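Local coordinates for protein possible galactose mutarotase (Streptomyces platensis subsp. rosaceus, PDB 4RNL) that is of unknown function but probably interconverts the alpha and beta anomers of aldose sugars such as galactose, as members of the aldose 1-epimerase family do, at residues T26-S29 and L34-R37; L60-A65 and P301-A306. All coordinates share one frame; numbering follows the deposited sequence.

Interaction 1 (T26-S29 and L34-R37); sequences TLES and LRVR
Leu27 and Val36 form a hydrogen-bonded pair of this antiparallel hairpin. Leu27 N donates to Val36 O at 2.8 Å, nearly straight at 175°, and Val36 N returns to Leu27 O at 2.9 Å. Toward the turn, Ser29 grips Leu34 twice. Its backbone N binds Leu34 O, while Ser29 OG accepts from Leu34 N at 2.9 Å and so stands in for a main-chain carbonyl. A chi1 of 58°, which sets OG between the backbone N and the carbonyl carbon, brings it to that position; a further hydrogen bond ties OG to Ala160 O.

On the face carrying Thr26, Glu28, Arg35 and Arg37 the polar links are looser. Glu28 bends at chi2 (75°), and its OE1 comes within 3.5 Å of Arg35 CD. The salt bridge from Glu28 OE1 to Arg35 NH1 is long at 3.9 Å, with the oxygen well out of the guanidinium plane, so charge attraction acts without an aimed N-H; a water bridges the same two atoms. Stronger partners lie outside: Glu28 OE2 binds Gly30 N and Arg57, and Arg35 NE pairs with Glu49. Thr26 supplies the apolar filling here, its CG2 crossing Arg35 CD at 3.9 Å. Beside it, Thr26 OG1 lies near the plane of the Arg37 guanidinium, at its edge, 3.9 Å from Arg37 NE; no direct hydrogen bond joins them.

On the reverse face, Leu27 CB meets Val36 CB at 4.4 Å. Leu27, together with Ser29 and Leu34 at the turn end, packs on Leu158 of strand 150-159. The hairpin thus faces a second sheet of the beta-sandwich there, while within its own sheet Thr26 and Glu28 pair with strand 7-15, and Arg35 and Arg37 with strand 45-51.

Interaction 2 (L60-A65 and P301-A306); sequences LALGFA and PAAGLA
Ala303 is the first residue of 301-306 to meet the opposing loop, and Leu62 alone receives it. Ala303 CB stands 4.2 Å from Leu62 CD1, an apolar touch. Its carbonyl passes the other methyl, with Ala303 O 3.8 Å from Leu62 CD2; that oxygen has its polar partner in Asn186 ND2. Both leucine methyls lie about equally far from Ala303 CB, but CD2 lies by the carbonyl of Ala303 and CD1 closest to Gly304 N.

At Gly304 the leucine rests on bare main chain. Leu62 CD1 lies 3.5 Å from Gly304 N, and Leu62 CG 4.0 Å from Gly304 CA. This close approach uses the side of the glycine on which another residue would carry its CB. Leu62 directs its branch point there with CG anti to its own carbonyl carbon (chi1 -61°). No hydrogen bond joins the two segments, and the buried surface is small at 110 Å².

Beyond Gly304 the chain turns its next side chain elsewhere: Leu305 points away and touches Ala195, while Ala306 packs on His182 and Tyr184. Tyr184 also receives Leu62, whose side chain touches Phe78 and Tyr299. Leu62 on Gly304 joins the loop 60-65 to the lead-in of strand 305-310, which lies between strands 180-185 and 278-282 in an antiparallel sheet of the galactose mutarotase beta-sandwich fold; in relatives the corresponding strand contributes the glutamate proposed as catalytic base.

How the interactions relate
Interaction 1 is a hairpin contact between sequence neighbours, whereas interaction 2 joins segments 236 residues apart. Their centres are about 18 Å apart and their nearest atoms about 7 Å, so they do not touch. The five-stranded sheet that holds interaction 1 ends in strand 57-59, which runs straight into the loop 60-65. Side chains trace the same route: Glu28 pairs with Arg57 at the sheet's far strand, and Gln46, whose backbone bonds to Arg37, reaches Phe64 O with its amide. The centre of interaction 1 is about 18 Å from the centre of the chain, that of interaction 2 about 12 Å, and 301-306 enters a strand that probably lines the sugar site, as in related mutarotases.

Interaction 1 (T26-S29 and L34-R37)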
loop_
_atom_site.group_PDB
_atom_site.type_symbol
_atom_site.label_atom_id
_atom_site.label_comp_id
_atom_site.label_asym_id
_atom_site.label_seq_id
_atom_site.Cartn_x
_atom_site.Cartn_y
_atom_site.Cartn_z
ATOM N N THR A 26 6.953 -17.167 2.661
ATOM C CA THR A 26 5.916 -17.647 1.754
ATOM C C THR A 26 4.710 -18.108 2.549
ATOM O O THR A 26 4.830 -18.947 3.445
ATOM C CB THR A 26 6.408 -18.812 0.885
ATOM O OG1 THR A 26 7.490 -18.368 0.063
ATOM C CG2 THR A 26 5.289 -19.307 -0.021
ATOM N N LEU A 27 3.555 -17.528 2.233
ATOM C CA LEU A 27 2.291 -17.921 2.847
ATOM C C LEU A 27 1.493 -18.643 1.773
ATOM O O LEU A 27 1.262 -18.090 0.694
ATOM C CB LEU A 27 1.520 -16.679 3.322
ATOM C CG LEU A 27 1.928 -15.982 4.627
ATOM C CD1 LEU A 27 3.416 -15.695 4.715
ATOM C CD2 LEU A 27 1.159 -14.688 4.800
ATOM N N GLU A 28 1.084 -19.879 2.049
ATOM C CA GLU A 28 0.417 -20.701 1.045
ATOM C C GLU A 28 -0.854 -21.327 1.613
ATOM O O GLU A 28 -0.790 -22.045 2.609
ATOM C CB GLU A 28 1.362 -21.815 0.576
ATOM C CG GLU A 28 0.682 -22.921 -0.211
ATOM C CD GLU A 28 0.340 -22.500 -1.621
ATOM O OE1 GLU A 28 1.266 -22.416 -2.454
ATOM O OE2 GLU A 28 -0.853 -22.257 -1.898
ATOM N N SER A 29 -2.001 -21.069 0.982
ATOM C CA SER A 29 -3.258 -21.666 1.435
ATOM C C SER A 29 -3.881 -22.634 0.432
ATOM O O SER A 29 -5.061 -22.969 0.538
ATOM C CB SER A 29 -4.275 -20.598 1.876
ATOM O OG SER A 29 -4.579 -19.670 0.839
ATOM N N LEU A 34 -4.488 -18.788 -1.876
ATOM C CA LEU A 34 -3.492 -17.870 -2.392
ATOM C C LEU A 34 -2.099 -18.358 -2.087
ATOM O O LEU A 34 -1.894 -19.168 -1.181
ATOM C CB LEU A 34 -3.639 -16.499 -1.723
ATOM C CG LEU A 34 -4.944 -15.721 -1.798
ATOM C CD1 LEU A 34 -4.703 -14.350 -1.210
ATOM C CD2 LEU A 34 -5.413 -15.620 -3.229
ATOM N N ARG A 35 -1.135 -17.834 -2.832
ATOM C CA ARG A 35 0.250 -17.843 -2.382
ATOM C C ARG A 35 0.686 -16.385 -2.361
ATOM O O ARG A 35 0.505 -15.649 -3.345
ATOM C CB ARG A 35 1.161 -18.687 -3.291
ATOM C CG ARG A 35 2.615 -18.706 -2.801
ATOM C CD ARG A 35 3.437 -19.827 -3.416
ATOM N NE ARG A 35 3.433 -19.775 -4.873
ATOM C CZ ARG A 35 3.725 -20.814 -5.652
ATOM N NH1 ARG A 35 4.050 -21.980 -5.103
ATOM N NH2 ARG A 35 3.694 -20.686 -6.974
ATOM N N VAL A 36 1.201 -15.963 -1.217
ATOM C CA VAL A 36 1.693 -14.609 -1.041
ATOM C C VAL A 36 3.115 -14.708 -0.532
ATOM O O VAL A 36 3.398 -15.491 0.375
ATOM C CB VAL A 36 0.830 -13.834 -0.019
ATOM C CG1 VAL A 36 1.433 -12.452 0.256
ATOM C CG2 VAL A 36 -0.618 -13.700 -0.528
ATOM N N ARG A 37 4.023 -13.938 -1.124
ATOM C CA ARG A 37 5.395 -13.908 -0.625
ATOM C C ARG A 37 5.728 -12.505 -0.136
ATOM O O ARG A 37 5.414 -11.524 -0.812
ATOM C CB ARG A 37 6.374 -14.341 -1.718
ATOM C CG ARG A 37 6.121 -15.747 -2.245
ATOM C CD ARG A 37 7.223 -16.183 -3.199
ATOM N NE ARG A 37 6.966 -17.516 -3.743
ATOM C CZ ARG A 37 6.607 -17.752 -5.001
ATOM N NH1 ARG A 37 6.474 -16.742 -5.854
ATOM N NH2 ARG A 37 6.387 -18.995 -5.410
HETATM O O HOH W 1 8.322 -19.113 -2.480
HETATM O O HOH W 2 3.949 -23.087 -2.236
#

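Interaction 2 (L60-A65 and P301-A306)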
loop_
_atom_site.group_PDB
_atom_site.type_symbol
_atom_site.label_atom_id
_atom_site.label_comp_id
_atom_site.label_asym_id
_atom_site.label_seq_id
_atom_site.Cartn_x
_atom_site.Cartn_y
_atom_site.Cartn_z
ATOM N N LEU A 60 -0.269 -11.883 -9.742
ATOM C CA LEU A 60 -1.031 -10.663 -9.994
ATOM C C LEU A 60 -0.325 -9.367 -9.597
ATOM O O LEU A 60 -0.697 -8.292 -10.062
ATOM C CB LEU A 60 -2.376 -10.720 -9.251
ATOM C CG LEU A 60 -3.167 -12.037 -9.342
ATOM C CD1 LEU A 60 -4.474 -11.915 -8.561
ATOM C CD2 LEU A 60 -3.454 -12.397 -10.793
ATOM N N ALA A 61 0.668 -9.442 -8.717
ATOM C CA ALA A 61 1.263 -8.196 -8.204
ATOM C C ALA A 61 2.401 -7.680 -9.089
ATOM O O ALA A 61 3.193 -8.469 -9.596
ATOM C CB ALA A 61 1.751 -8.395 -6.768
ATOM N N LEU A 62 2.485 -6.361 -9.287
ATOM C CA LEU A 62 3.650 -5.804 -9.968
ATOM C C LEU A 62 4.844 -5.967 -9.042
ATOM O O LEU A 62 4.767 -5.667 -7.850
ATOM C CB LEU A 62 3.458 -4.319 -10.313
ATOM C CG LEU A 62 2.299 -3.950 -11.244
ATOM C CD1 LEU A 62 2.457 -2.517 -11.742
ATOM C CD2 LEU A 62 2.181 -4.923 -12.416
ATOM N N GLY A 63 5.951 -6.461 -9.575
ATOM C CA GLY A 63 7.116 -6.683 -8.740
ATOM C C GLY A 63 8.291 -7.183 -9.551
ATOM O O GLY A 63 8.280 -7.137 -10.782
ATOM N N PHE A 64 9.302 -7.688 -8.855
ATOM C CA PHE A 64 10.499 -8.196 -9.514
ATOM C C PHE A 64 10.808 -9.586 -8.999
ATOM O O PHE A 64 10.439 -9.936 -7.871
ATOM C CB PHE A 64 11.696 -7.298 -9.211
ATOM C CG PHE A 64 11.510 -5.865 -9.625
ATOM C CD1 PHE A 64 11.437 -5.521 -10.970
ATOM C CD2 PHE A 64 11.448 -4.857 -8.666
ATOM C CE1 PHE A 64 11.285 -4.197 -11.354
ATOM C CE2 PHE A 64 11.293 -3.528 -9.040
ATOM C CZ PHE A 64 11.216 -3.198 -10.386
ATOM N N ALA A 65 11.503 -10.361 -9.827
ATOM C CA ALA A 65 11.908 -11.714 -9.474
ATOM C C ALA A 65 13.032 -11.704 -8.447
ATOM O O ALA A 65 13.200 -12.668 -7.697
ATOM C CB ALA A 65 12.340 -12.477 -10.723
ATOM N N PRO A 301 2.760 1.867 -18.849
ATOM C CA PRO A 301 1.836 2.642 -18.011
ATOM C C PRO A 301 0.552 1.855 -17.762
ATOM O O PRO A 301 0.084 1.158 -18.670
ATOM C CB PRO A 301 1.558 3.899 -18.854
ATOM C CG PRO A 301 1.936 3.513 -20.269
ATOM C CD PRO A 301 3.083 2.552 -20.110
ATOM N N ALA A 302 0.041 1.924 -16.534
ATOM C CA ALA A 302 -1.175 1.217 -16.121
ATOM C C ALA A 302 -1.042 -0.311 -16.114
ATOM O O ALA A 302 -2.041 -1.026 -16.202
ATOM C CB ALA A 302 -2.380 1.664 -16.954
ATOM N N ALA A 303 0.181 -0.810 -15.971
ATOM C CA ALA A 303 0.404 -2.264 -15.936
ATOM C C ALA A 303 -0.291 -2.877 -14.736
ATOM O O ALA A 303 -0.669 -4.047 -14.760
ATOM C CB ALA A 303 1.898 -2.580 -15.904
ATOM N N GLY A 304 -0.463 -2.076 -13.686
ATOM C CA GLY A 304 -1.172 -2.494 -12.486
ATOM C C GLY A 304 -1.788 -1.292 -11.791
ATOM O O GLY A 304 -1.488 -0.151 -12.150
ATOM N N LEU A 305 -2.652 -1.541 -10.808
ATOM C CA LEU A 305 -3.351 -0.468 -10.104
ATOM C C LEU A 305 -3.032 -0.573 -8.637
ATOM O O LEU A 305 -3.135 -1.657 -8.059
ATOM C CB LEU A 305 -4.864 -0.617 -10.273
ATOM C CG LEU A 305 -5.331 -0.819 -11.709
ATOM C CD1 LEU A 305 -6.806 -1.186 -11.747
ATOM C CD2 LEU A 305 -5.057 0.444 -12.512
ATOM N N ALA A 306 -2.643 0.540 -8.027
ATOM C CA ALA A 306 -2.426 0.543 -6.584
ATOM C C ALA A 306 -3.643 1.143 -5.894
ATOM O O ALA A 306 -4.088 2.240 -6.243
ATOM C CB ALA A 306 -1.161 1.326 -6.217
#